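PDB 5DOZ: JamJ from Lyngbya majuscula, which probably reduces enoyl groups carried on an acyl carrier protein, as the NADPH-dependent enoyl reductase of a polyketide synthase involved in cyclopropane formation. Local coordinates for residues P45-D50 / I330-V335; G77-G82 / P136-T141; L89-W94 / C115-L120; E36-I41 / S110-C115. All blocks are in the same frame, centred on the assembly; numbering follows the deposited sequence.

Contact 1 of 4, residues P45-D50 / I330-V335; sequences PVNFRD and IGRVVV. With NDP (NADPH dihydro-nicotinamide-adenine-dinucleotide phosphate), chain E.
Pro45 lays its ring against the bent chain of Arg332, CB 3.6 Å from NE of Arg332, while its CA rests against Val333 O and faces Val334 in a non-hydrogen-bonded antiparallel pair. One residue on, the strand pairing closes with a backbone hydrogen bond from Val46 N to Val333 O (2.9 Å). Val46 CG2 is the next bump, set in the hollow between Val333 CG1 and Val335 CG2, 4.1 Å from each. A water fills the notch beyond, donating to Val46 O and accepting from Val333 N. Arg332 folds back at chi2 (-76°), which carries its guanidinium under Val46 O, with NH2 turned edge-on to NADPH O2N at 3.5 Å. Asn47 and Arg332 set their flat ends nearly perpendicular, and both also reach Glu79. Phe48 turns instead to the cofactor, one ring face under O3D and its CD1 edge 3.3 Å from O1A; an alanine here would probably leave that side of the ribose and diphosphate without its flat wall. Helix 317-326 packs on Val46 and Val333 through Leu324, helix 136-149 meets Asn47 and Arg332, and strand 332-336 runs antiparallel to strand 37-45 while pairing in parallel with strand 309-313.

Contact 2 of 4, residues G77-G82 / P136-T141; sequences GFEAVG and PIPFFT. With NDP (NADPH dihydro-nicotinamide-adenine-dinucleotide phosphate), chain E.
Glu79, at the start of strand 79-87, reaches across to the first turn of helix 136-149, joining the GroES-like part of this medium-chain reductase fold to a helix that lines the NADPH pocket. The two short axes pass 9.5 Å apart, a gap spanned mainly by this one side chain. Of the polar contacts, the cross-link is a nearly linear bond from Ile137 N to Glu79 OE1 (3.0 Å, 171° at the hydrogen), the donor standing well above the carboxylate plane. OE2 has its own partners in Arg332, by a salt bridge, and Asn47, so the buried carboxylate is gripped at both oxygens. In van der Waals packing, Glu79 CG sits at chi1 47°, between the backbone N and the carbonyl carbon, from where the extended chain lays its CD 3.2 Å from Ile137 CG1. Pro136 hugs the same acid, its CB 3.3 Å from OE1. A leucine in place of Glu79 would probably leave Arg332 without its buried counter-charge and the amide of Ile137 without its acceptor. Toward the cofactor, Ile137 CG2 presses on the nicotinamide at C5N (3.3 Å). Thr141 OG1 donates to Ile137 O at 2.6 Å, from the face of that carbonyl opposite to Thr141 N, and the same OG1 stands 3.3 Å from C4N, the hydride-bearing carbon of NADPH.

Contact 3 of 4, residues L89-W94 / C115-L120; sequences LGVSQW and CSPNNL
Trp94 lays one face of its indole against Leu120, whose CD1 sits over the five-membered ring, 4.1 Å from the centroid and 16° off the normal, in a CH-pi contact. Gln93 CG covers the opposite face, near the rim. At the edge, NE1 points in the ring plane at Pro117 O and makes a weak hydrogen bond of 3.3 Å. Farther along the indole, CZ2 approaches Leu120 CB at 3.8 Å. The Gln93 side chain crosses that of Pro117 at about a right angle, with its amide NE2 3.6 Å from Pro117 CB; a bend at chi2 (-91°) turns it there. A water accepts from NE2 and donates to Pro117 O, so this carbonyl has two donors. Both segments are surface loops of the GroES-like domain, and 115-120 is shaped by an ST turn in which Ser116 OG accepts from Asn118 N at 3.0 Å. Pro117 stands out from that turn as a knob touched by three side chains: besides Gln93 NE2, its CB meets Trp94 CD1 at 3.5 Å and Val91 CG1 at 3.7 Å. Val100 of strand 99-103 touches both Trp94 and Leu120, while Val37 of strand 37-45 meets Pro117.

Contact 4 of 4, residues E36-I41 / S110-C115; sequences EVKVQI and SSFIIC
Two neighbouring strands of the mixed sheet in the GroES-like domain, 37-45 and 112-115, pair antiparallel here, their short axes 4.8 Å apart at 152°. Val37 with Cys115 and Val39 with Ile113 are hydrogen-bonded pairs, each closed by two backbone bonds, such as Val37 N to Cys115 O (2.8 Å) and Ile113 N to Val39 O (3.1 Å). A fifth bond, from Ile41 N to Ser111 O, carries the pairing past the end of the shorter strand. Between them lie the non-hydrogen-bonded pairs Lys38 with Ile114 and Gln40 with Phe112.

The sheet has two unlike faces. Lys38, Gln40, Phe112 and Ile114 share one, where the extended Lys38 chain has its CG beside Ile114 CD1 and its CE 3.6 Å from Phe112 CD2. The lysine NZ is too far from the ring for more than a weak cation-pi attraction; Asn29 and Gln30 O hold that ammonium instead. Gln40 CB touches the same ring at CE2 (3.7 Å). Ile114 CG2 leans beside the carboxylate of Glu36, whose OE1 is taken up by Gly33 N. On the other face Val37, Val39, Ile113 and Cys115 turn inward, toward Leu120 of strand 120-122 and Val100 and Val102 of strand 99-103. Ile41 closes this side with CG1 beside its backbone N (chi1 -60°), which sets CD1 4.0 Å from Ile113 CG2. At the Ile41 end a water donates to both Ile41 O, at 2.6 Å, and Ser111 O.

Overall arrangement
Contacts 1, 2 and 4 all reach the mixed sheet, with strand 37-45 as its hub: it pairs with 112-115 in contact 4, with 332-336 in contact 1, and with 79-87, the strand of contact 2. Contacts 1 and 2 have centres about 10 Å apart, meet through Glu79 and both touch NADPH. The centre of contact 4 lies about 19 Å from that of contact 1 and about 11 Å from that of contact 3, with which it shares Cys115. Along the chain, contact 3 is nested inside contact 2 and contact 2 inside contact 1, while contact 4 crosses all three, its segments alternating with theirs. The sheet thus runs from the cofactor pocket to the surface loops.

Contact 1 of 4, residues P45-D50 / I330-V335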
# COMPACT_ATOMS: atom_id res chain seq x y z
N PRO A 45 -5.87 -3.62 7.90
CA PRO A 45 -5.25 -4.55 6.96
C PRO A 45 -3.81 -4.88 7.36
O PRO A 45 -3.11 -4.05 7.94
CB PRO A 45 -5.31 -3.81 5.62
CG PRO A 45 -5.55 -2.38 5.94
CD PRO A 45 -6.22 -2.32 7.29
N VAL A 46 -3.40 -6.12 7.08
CA VAL A 46 -2.01 -6.52 7.26
C VAL A 46 -1.25 -6.03 6.04
O VAL A 46 -1.65 -6.29 4.90
CB VAL A 46 -1.84 -8.05 7.35
CG1 VAL A 46 -0.45 -8.39 7.89
CG2 VAL A 46 -2.92 -8.67 8.24
N ASN A 47 -0.17 -5.30 6.27
CA ASN A 47 0.66 -4.81 5.18
C ASN A 47 1.91 -5.67 5.03
O ASN A 47 2.32 -6.35 5.96
CB ASN A 47 1.00 -3.33 5.37
CG ASN A 47 -0.07 -2.41 4.80
OD1 ASN A 47 -0.08 -2.12 3.60
ND2 ASN A 47 -0.97 -1.94 5.64
N PHE A 48 2.49 -5.63 3.84
CA PHE A 48 3.72 -6.36 3.54
C PHE A 48 4.83 -6.00 4.52
O PHE A 48 5.57 -6.87 4.98
CB PHE A 48 4.15 -6.06 2.11
CG PHE A 48 5.21 -6.97 1.58
CD1 PHE A 48 4.86 -8.12 0.89
CD2 PHE A 48 6.55 -6.66 1.74
CE1 PHE A 48 5.83 -8.96 0.39
CE2 PHE A 48 7.53 -7.50 1.23
CZ PHE A 48 7.18 -8.65 0.56
N ARG A 49 4.94 -4.71 4.83
CA ARG A 49 5.95 -4.24 5.79
C ARG A 49 5.72 -4.72 7.23
O ARG A 49 6.67 -4.81 8.00
CB ARG A 49 6.07 -2.71 5.75
CG ARG A 49 7.18 -2.18 4.86
CD ARG A 49 7.18 -0.66 4.81
NE ARG A 49 7.59 -0.03 6.07
CZ ARG A 49 7.71 1.29 6.26
NH1 ARG A 49 7.45 2.15 5.27
NH2 ARG A 49 8.09 1.75 7.44
N ASP A 50 4.47 -5.02 7.58
CA ASP A 50 4.16 -5.59 8.91
C ASP A 50 4.84 -6.94 9.10
O ASP A 50 5.39 -7.23 10.16
CB ASP A 50 2.64 -5.76 9.12
CG ASP A 50 1.92 -4.45 9.38
OD1 ASP A 50 2.34 -3.67 10.27
OD2 ASP A 50 0.91 -4.20 8.69
N ILE A 330 -5.64 -12.59 -3.32
CA ILE A 330 -5.85 -11.53 -4.30
C ILE A 330 -6.55 -10.35 -3.62
O ILE A 330 -7.67 -10.49 -3.13
CB ILE A 330 -6.61 -12.03 -5.55
CG1 ILE A 330 -5.72 -12.99 -6.35
CG2 ILE A 330 -7.05 -10.85 -6.42
CD1 ILE A 330 -6.45 -13.80 -7.39
N GLY A 331 -5.87 -9.21 -3.59
CA GLY A 331 -6.41 -8.01 -2.97
C GLY A 331 -5.84 -7.77 -1.58
O GLY A 331 -4.62 -7.70 -1.41
N ARG A 332 -6.74 -7.68 -0.59
CA ARG A 332 -6.40 -7.28 0.78
C ARG A 332 -6.75 -8.32 1.85
O ARG A 332 -7.70 -9.09 1.71
CB ARG A 332 -7.07 -5.95 1.12
CG ARG A 332 -6.20 -4.72 0.91
CD ARG A 332 -5.19 -4.62 2.03
NE ARG A 332 -4.47 -3.35 2.11
CZ ARG A 332 -3.18 -3.20 1.79
NH1 ARG A 332 -2.60 -2.01 1.92
NH2 ARG A 332 -2.48 -4.23 1.33
N VAL A 333 -5.96 -8.32 2.92
CA VAL A 333 -6.19 -9.15 4.10
C VAL A 333 -6.49 -8.21 5.27
O VAL A 333 -5.63 -7.41 5.65
CB VAL A 333 -4.98 -10.05 4.42
CG1 VAL A 333 -5.23 -10.88 5.67
CG2 VAL A 333 -4.64 -10.94 3.23
N VAL A 334 -7.69 -8.33 5.83
CA VAL A 334 -8.20 -7.34 6.80
C VAL A 334 -8.58 -7.99 8.13
O VAL A 334 -9.31 -8.99 8.15
CB VAL A 334 -9.43 -6.58 6.23
CG1 VAL A 334 -9.85 -5.45 7.17
CG2 VAL A 334 -9.13 -6.02 4.84
N VAL A 335 -8.09 -7.42 9.22
CA VAL A 335 -8.39 -7.89 10.56
C VAL A 335 -9.45 -7.00 11.21
O VAL A 335 -9.31 -5.78 11.24
CB VAL A 335 -7.13 -7.92 11.45
CG1 VAL A 335 -7.49 -8.33 12.88
CG2 VAL A 335 -6.08 -8.87 10.89
PA NDP E . 1.18 -7.72 -1.08
O1A NDP E . 1.76 -8.71 -0.09
O2A NDP E . -0.31 -7.56 -1.21
O5B NDP E . 1.72 -8.10 -2.55
C5B NDP E . 2.84 -8.95 -2.75
C4B NDP E . 2.64 -9.64 -4.09
O4B NDP E . 3.92 -9.96 -4.65
C3B NDP E . 1.87 -10.95 -3.99
O3B NDP E . 0.47 -10.78 -4.24
C2B NDP E . 2.46 -11.79 -5.09
O2B NDP E . 1.64 -11.66 -6.23
C1B NDP E . 3.80 -11.15 -5.43
N9A NDP E . 4.92 -12.05 -5.10
C8A NDP E . 5.06 -12.79 -3.99
N7A NDP E . 6.22 -13.49 -4.03
C5A NDP E . 6.83 -13.20 -5.19
C6A NDP E . 8.09 -13.59 -5.87
N6A NDP E . 8.95 -14.45 -5.30
N1A NDP E . 8.35 -13.04 -7.09
C2A NDP E . 7.50 -12.17 -7.68
N3A NDP E . 6.35 -11.78 -7.11
C4A NDP E . 5.97 -12.25 -5.90
O3 NDP E . 1.88 -6.29 -0.85
PN NDP E . 1.35 -4.86 -1.37
O1N NDP E . 0.63 -5.02 -2.68
O2N NDP E . 0.67 -4.16 -0.23
O5D NDP E . 2.73 -4.07 -1.67
C5D NDP E . 3.70 -4.57 -2.60
C4D NDP E . 5.08 -4.00 -2.28
O4D NDP E . 5.05 -2.57 -2.22
C3D NDP E . 5.60 -4.44 -0.92
O3D NDP E . 7.00 -4.68 -1.06
C2D NDP E . 5.34 -3.26 -0.01
O2D NDP E . 6.22 -3.20 1.13
C1D NDP E . 5.52 -2.09 -0.96
N1N NDP E . 4.75 -0.91 -0.56
C2N NDP E . 5.36 0.28 -0.58
C3N NDP E . 4.65 1.47 -0.49
C7N NDP E . 5.35 2.77 -0.77
O7N NDP E . 4.96 3.81 -0.25
N7N NDP E . 6.40 2.77 -1.58
C4N NDP E . 3.23 1.45 0.03
C5N NDP E . 2.65 0.12 -0.10
C6N NDP E . 3.43 -1.01 -0.30
P2B NDP E . 1.64 -12.77 -7.39
O1X NDP E . 1.27 -14.06 -6.69
O2X NDP E . 0.60 -12.24 -8.32
O3X NDP E . 3.05 -12.74 -7.94
O HOH W 1 -3.40 -7.35 3.01

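Contact 2 of 4, residues G77-G82 / P136-T141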
# COMPACT_ATOMS: atom_id res chain seq x y z
N GLY A 77 0.90 -1.85 12.13
CA GLY A 77 -0.30 -1.27 11.52
C GLY A 77 -0.09 0.10 10.91
O GLY A 77 0.13 1.08 11.63
N PHE A 78 -0.21 0.18 9.59
CA PHE A 78 0.14 1.38 8.82
C PHE A 78 -1.07 2.17 8.33
O PHE A 78 -0.94 3.27 7.79
CB PHE A 78 1.01 1.00 7.61
CG PHE A 78 2.40 0.56 7.97
CD1 PHE A 78 3.40 1.50 8.23
CD2 PHE A 78 2.73 -0.79 8.01
CE1 PHE A 78 4.69 1.09 8.56
CE2 PHE A 78 4.01 -1.20 8.33
CZ PHE A 78 4.99 -0.26 8.61
N GLU A 79 -2.26 1.59 8.52
CA GLU A 79 -3.52 2.16 8.06
C GLU A 79 -4.66 1.45 8.80
O GLU A 79 -4.45 0.36 9.35
CB GLU A 79 -3.68 1.96 6.55
CG GLU A 79 -3.37 0.54 6.09
CD GLU A 79 -3.68 0.28 4.63
OE1 GLU A 79 -4.52 1.00 4.05
OE2 GLU A 79 -3.07 -0.66 4.06
N ALA A 80 -5.85 2.05 8.79
CA ALA A 80 -7.03 1.46 9.44
C ALA A 80 -8.30 2.22 9.08
O ALA A 80 -8.27 3.24 8.40
CB ALA A 80 -6.85 1.44 10.96
N VAL A 81 -9.43 1.70 9.55
CA VAL A 81 -10.67 2.45 9.56
C VAL A 81 -11.17 2.44 11.00
O VAL A 81 -10.81 1.55 11.77
CB VAL A 81 -11.72 1.86 8.58
CG1 VAL A 81 -12.17 0.47 9.02
CG2 VAL A 81 -12.91 2.79 8.44
N GLY A 82 -11.95 3.44 11.38
CA GLY A 82 -12.51 3.50 12.72
C GLY A 82 -13.38 4.71 12.96
O GLY A 82 -13.88 5.33 12.01
N PRO A 136 -6.81 2.89 1.67
CA PRO A 136 -5.76 3.90 1.88
C PRO A 136 -4.40 3.62 1.23
O PRO A 136 -4.08 4.23 0.22
CB PRO A 136 -5.65 3.98 3.40
CG PRO A 136 -6.99 3.55 3.89
CD PRO A 136 -7.41 2.46 2.95
N ILE A 137 -3.61 2.72 1.81
CA ILE A 137 -2.28 2.46 1.25
C ILE A 137 -2.29 2.04 -0.23
O ILE A 137 -1.54 2.61 -1.02
CB ILE A 137 -1.45 1.46 2.10
CG1 ILE A 137 -1.18 2.02 3.51
CG2 ILE A 137 -0.15 1.09 1.40
CD1 ILE A 137 -0.71 3.46 3.55
N PRO A 138 -3.14 1.07 -0.62
CA PRO A 138 -3.14 0.66 -2.03
C PRO A 138 -3.44 1.80 -3.00
O PRO A 138 -2.64 2.06 -3.91
CB PRO A 138 -4.25 -0.40 -2.09
CG PRO A 138 -4.29 -0.96 -0.71
CD PRO A 138 -4.11 0.26 0.15
N PHE A 139 -4.57 2.48 -2.81
CA PHE A 139 -4.99 3.54 -3.72
C PHE A 139 -4.16 4.82 -3.65
O PHE A 139 -3.90 5.43 -4.68
CB PHE A 139 -6.49 3.82 -3.59
CG PHE A 139 -7.35 2.87 -4.37
CD1 PHE A 139 -7.61 3.10 -5.72
CD2 PHE A 139 -7.89 1.73 -3.77
CE1 PHE A 139 -8.40 2.22 -6.46
CE2 PHE A 139 -8.68 0.86 -4.50
CZ PHE A 139 -8.93 1.10 -5.85
N PHE A 140 -3.76 5.23 -2.44
CA PHE A 140 -2.90 6.40 -2.30
C PHE A 140 -1.50 6.17 -2.88
O PHE A 140 -0.93 7.09 -3.47
CB PHE A 140 -2.79 6.86 -0.84
CG PHE A 140 -4.02 7.57 -0.32
CD1 PHE A 140 -5.28 6.98 -0.40
CD2 PHE A 140 -3.91 8.82 0.28
CE1 PHE A 140 -6.41 7.62 0.09
CE2 PHE A 140 -5.03 9.47 0.77
CZ PHE A 140 -6.28 8.87 0.68
N THR A 141 -0.96 4.96 -2.72
CA THR A 141 0.32 4.61 -3.34
C THR A 141 0.19 4.54 -4.86
O THR A 141 1.01 5.10 -5.59
CB THR A 141 0.88 3.26 -2.81
OG1 THR A 141 0.96 3.31 -1.38
CG2 THR A 141 2.27 2.97 -3.39
PA NDP E . 1.18 -7.72 -1.08
O1A NDP E . 1.76 -8.71 -0.09
O2A NDP E . -0.31 -7.56 -1.21
O5B NDP E . 1.72 -8.10 -2.55
C5B NDP E . 2.84 -8.95 -2.75
C4B NDP E . 2.64 -9.64 -4.09
O4B NDP E . 3.92 -9.96 -4.65
C3B NDP E . 1.87 -10.95 -3.99
O3B NDP E . 0.47 -10.78 -4.24
C2B NDP E . 2.46 -11.79 -5.09
O2B NDP E . 1.64 -11.66 -6.23
C1B NDP E . 3.80 -11.15 -5.43
N9A NDP E . 4.92 -12.05 -5.10
C8A NDP E . 5.06 -12.79 -3.99
N7A NDP E . 6.22 -13.49 -4.03
C5A NDP E . 6.83 -13.20 -5.19
C6A NDP E . 8.09 -13.59 -5.87
N6A NDP E . 8.95 -14.45 -5.30
N1A NDP E . 8.35 -13.04 -7.09
C2A NDP E . 7.50 -12.17 -7.68
N3A NDP E . 6.35 -11.78 -7.11
C4A NDP E . 5.97 -12.25 -5.90
O3 NDP E . 1.88 -6.29 -0.85
PN NDP E . 1.35 -4.86 -1.37
O1N NDP E . 0.63 -5.02 -2.68
O2N NDP E . 0.67 -4.16 -0.23
O5D NDP E . 2.73 -4.07 -1.67
C5D NDP E . 3.70 -4.57 -2.60
C4D NDP E . 5.08 -4.00 -2.28
O4D NDP E . 5.05 -2.57 -2.22
C3D NDP E . 5.60 -4.44 -0.92
O3D NDP E . 7.00 -4.68 -1.06
C2D NDP E . 5.34 -3.26 -0.01
O2D NDP E . 6.22 -3.20 1.13
C1D NDP E . 5.52 -2.09 -0.96
N1N NDP E . 4.75 -0.91 -0.56
C2N NDP E . 5.36 0.28 -0.58
C3N NDP E . 4.65 1.47 -0.49
C7N NDP E . 5.35 2.77 -0.77
O7N NDP E . 4.96 3.81 -0.25
N7N NDP E . 6.40 2.77 -1.58
C4N NDP E . 3.23 1.45 0.03
C5N NDP E . 2.65 0.12 -0.10
C6N NDP E . 3.43 -1.01 -0.30
P2B NDP E . 1.64 -12.77 -7.39
O1X NDP E . 1.27 -14.06 -6.69
O2X NDP E . 0.60 -12.24 -8.32
O3X NDP E . 3.05 -12.74 -7.94

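Contact 3 of 4, residues L89-W94 / C115-L120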
# COMPACT_ATOMS: atom_id res chain seq x y z
N LEU A 89 -7.48 19.99 21.36
CA LEU A 89 -7.60 21.39 21.01
C LEU A 89 -6.70 21.74 19.83
O LEU A 89 -5.65 21.12 19.64
CB LEU A 89 -7.29 22.27 22.22
CG LEU A 89 -7.92 23.66 22.31
CD1 LEU A 89 -9.43 23.62 22.12
CD2 LEU A 89 -7.58 24.28 23.65
N GLY A 90 -7.12 22.72 19.03
CA GLY A 90 -6.38 23.12 17.84
C GLY A 90 -6.94 22.50 16.57
O GLY A 90 -6.83 23.08 15.49
N VAL A 91 -7.54 21.32 16.71
CA VAL A 91 -8.13 20.59 15.58
C VAL A 91 -9.54 21.12 15.31
O VAL A 91 -10.38 21.14 16.21
CB VAL A 91 -8.21 19.08 15.86
CG1 VAL A 91 -8.59 18.32 14.60
CG2 VAL A 91 -6.91 18.56 16.44
N SER A 92 -9.78 21.52 14.07
CA SER A 92 -11.06 22.12 13.69
C SER A 92 -11.88 21.28 12.70
O SER A 92 -13.09 21.48 12.57
CB SER A 92 -10.85 23.53 13.13
OG SER A 92 -9.76 23.57 12.23
N GLN A 93 -11.22 20.36 12.00
CA GLN A 93 -11.88 19.62 10.92
C GLN A 93 -12.57 18.31 11.34
O GLN A 93 -13.22 17.66 10.51
CB GLN A 93 -10.91 19.39 9.74
CG GLN A 93 -9.77 18.42 10.00
CD GLN A 93 -8.50 19.08 10.53
OE1 GLN A 93 -8.52 19.82 11.51
NE2 GLN A 93 -7.38 18.80 9.87
N TRP A 94 -12.45 17.94 12.62
CA TRP A 94 -12.97 16.65 13.10
C TRP A 94 -13.80 16.74 14.39
O TRP A 94 -13.57 17.60 15.24
CB TRP A 94 -11.83 15.65 13.31
CG TRP A 94 -11.05 15.33 12.07
CD1 TRP A 94 -9.72 15.60 11.85
CD2 TRP A 94 -11.53 14.69 10.87
NE1 TRP A 94 -9.35 15.17 10.60
CE2 TRP A 94 -10.44 14.61 9.98
CE3 TRP A 94 -12.77 14.18 10.47
CZ2 TRP A 94 -10.55 14.05 8.70
CZ3 TRP A 94 -12.89 13.62 9.20
CH2 TRP A 94 -11.78 13.56 8.34
N CYS A 115 -3.28 10.14 16.83
CA CYS A 115 -2.60 10.58 15.63
C CYS A 115 -3.01 11.99 15.24
O CYS A 115 -3.94 12.56 15.82
CB CYS A 115 -2.86 9.61 14.47
SG CYS A 115 -4.46 9.81 13.66
N SER A 116 -2.29 12.53 14.27
CA SER A 116 -2.57 13.84 13.69
C SER A 116 -3.86 13.81 12.88
O SER A 116 -4.21 12.77 12.30
CB SER A 116 -1.40 14.23 12.79
OG SER A 116 -1.70 15.38 12.01
N PRO A 117 -4.58 14.95 12.84
CA PRO A 117 -5.73 15.08 11.94
C PRO A 117 -5.33 15.08 10.46
O PRO A 117 -6.19 14.99 9.59
CB PRO A 117 -6.33 16.43 12.32
CG PRO A 117 -5.21 17.18 12.96
CD PRO A 117 -4.42 16.14 13.69
N ASN A 118 -4.03 15.20 10.18
CA ASN A 118 -3.51 15.14 8.80
C ASN A 118 -3.35 13.69 8.32
O ASN A 118 -3.17 13.44 7.13
CB ASN A 118 -2.18 15.89 8.69
CG ASN A 118 -2.33 17.41 8.74
OD1 ASN A 118 -3.18 17.99 8.06
ND2 ASN A 118 -1.49 18.05 9.53
N ASN A 119 -3.43 12.75 9.26
CA ASN A 119 -3.39 11.33 8.94
C ASN A 119 -4.78 10.71 8.77
O ASN A 119 -4.91 9.49 8.64
CB ASN A 119 -2.57 10.58 10.00
CG ASN A 119 -1.08 10.88 9.89
OD1 ASN A 119 -0.63 11.97 10.25
ND2 ASN A 119 -0.32 9.92 9.39
N LEU A 120 -5.80 11.55 8.72
CA LEU A 120 -7.19 11.08 8.63
C LEU A 120 -7.91 11.62 7.41
O LEU A 120 -7.75 12.78 7.04
CB LEU A 120 -7.97 11.49 9.89
CG LEU A 120 -7.46 11.09 11.28
CD1 LEU A 120 -8.34 11.73 12.34
CD2 LEU A 120 -7.46 9.57 11.45
O HOH W 2 -7.63 16.84 7.94

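Contact 4 of 4, residues E36-I41 / S110-C115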
# COMPACT_ATOMS: atom_id res chain seq x y z
N GLU A 36 -4.20 16.73 18.33
CA GLU A 36 -4.25 15.27 18.28
C GLU A 36 -5.68 14.75 18.28
O GLU A 36 -6.58 15.38 18.83
CB GLU A 36 -3.45 14.65 19.43
CG GLU A 36 -1.94 14.84 19.31
CD GLU A 36 -1.16 14.11 20.40
OE1 GLU A 36 -1.53 14.21 21.59
OE2 GLU A 36 -0.16 13.44 20.06
N VAL A 37 -5.86 13.59 17.65
CA VAL A 37 -7.16 12.94 17.58
C VAL A 37 -7.03 11.51 18.11
O VAL A 37 -6.04 10.82 17.82
CB VAL A 37 -7.69 12.91 16.13
CG1 VAL A 37 -9.10 12.32 16.07
CG2 VAL A 37 -7.70 14.32 15.53
N LYS A 38 -8.01 11.09 18.90
CA LYS A 38 -8.10 9.72 19.37
C LYS A 38 -9.13 8.97 18.51
O LYS A 38 -10.27 9.40 18.38
CB LYS A 38 -8.51 9.67 20.85
CG LYS A 38 -8.40 8.30 21.48
CD LYS A 38 -8.63 8.36 22.99
CE LYS A 38 -8.60 6.97 23.61
NZ LYS A 38 -8.64 7.03 25.10
N VAL A 39 -8.70 7.86 17.92
CA VAL A 39 -9.56 7.07 17.04
C VAL A 39 -9.74 5.65 17.56
O VAL A 39 -8.77 4.98 17.88
CB VAL A 39 -9.00 7.01 15.59
CG1 VAL A 39 -9.93 6.21 14.69
CG2 VAL A 39 -8.79 8.42 15.04
N GLN A 40 -11.00 5.21 17.64
CA GLN A 40 -11.31 3.82 17.98
C GLN A 40 -11.16 2.95 16.74
O GLN A 40 -11.92 3.09 15.78
CB GLN A 40 -12.72 3.70 18.57
CG GLN A 40 -13.25 2.27 18.68
CD GLN A 40 -14.75 2.22 18.92
OE1 GLN A 40 -15.35 3.19 19.40
NE2 GLN A 40 -15.36 1.08 18.59
N ILE A 41 -10.18 2.06 16.76
CA ILE A 41 -9.84 1.22 15.60
C ILE A 41 -10.86 0.10 15.41
O ILE A 41 -11.20 -0.61 16.36
CB ILE A 41 -8.42 0.62 15.74
CG1 ILE A 41 -7.35 1.72 15.85
CG2 ILE A 41 -8.12 -0.33 14.58
CD1 ILE A 41 -7.15 2.56 14.60
N SER A 110 -3.95 -1.61 17.39
CA SER A 110 -4.19 -1.23 18.77
C SER A 110 -5.67 -0.96 18.84
O SER A 110 -6.29 -0.68 17.82
CB SER A 110 -3.43 0.06 19.11
OG SER A 110 -2.07 -0.02 18.73
N SER A 111 -6.25 -1.02 20.04
CA SER A 111 -7.67 -0.68 20.22
C SER A 111 -7.96 0.79 19.91
O SER A 111 -9.03 1.12 19.39
CB SER A 111 -8.11 -1.00 21.65
OG SER A 111 -8.16 -2.40 21.85
N PHE A 112 -7.00 1.65 20.23
CA PHE A 112 -7.13 3.09 20.04
C PHE A 112 -5.78 3.63 19.60
O PHE A 112 -4.73 3.18 20.07
CB PHE A 112 -7.56 3.78 21.34
CG PHE A 112 -8.99 3.49 21.75
CD1 PHE A 112 -9.32 2.30 22.39
CD2 PHE A 112 -9.99 4.42 21.52
CE1 PHE A 112 -10.63 2.03 22.77
CE2 PHE A 112 -11.30 4.17 21.91
CZ PHE A 112 -11.63 2.97 22.53
N ILE A 113 -5.80 4.61 18.70
CA ILE A 113 -4.57 5.31 18.35
C ILE A 113 -4.71 6.81 18.57
O ILE A 113 -5.80 7.36 18.49
CB ILE A 113 -4.11 5.04 16.89
CG1 ILE A 113 -5.06 5.69 15.87
CG2 ILE A 113 -3.92 3.55 16.65
CD1 ILE A 113 -4.45 5.88 14.50
N ILE A 114 -3.59 7.44 18.89
CA ILE A 114 -3.50 8.89 18.90
C ILE A 114 -2.71 9.27 17.65
O ILE A 114 -1.62 8.76 17.42
CB ILE A 114 -2.76 9.44 20.14
CG1 ILE A 114 -3.36 8.89 21.45
CG2 ILE A 114 -2.73 10.97 20.12
CD1 ILE A 114 -4.78 9.35 21.76
N CYS A 115 -3.28 10.14 16.83
CA CYS A 115 -2.60 10.58 15.63
C CYS A 115 -3.01 11.99 15.24
O CYS A 115 -3.94 12.56 15.82
CB CYS A 115 -2.86 9.61 14.47
SG CYS A 115 -4.46 9.81 13.66
O HOH W 3 -10.75 -1.17 18.84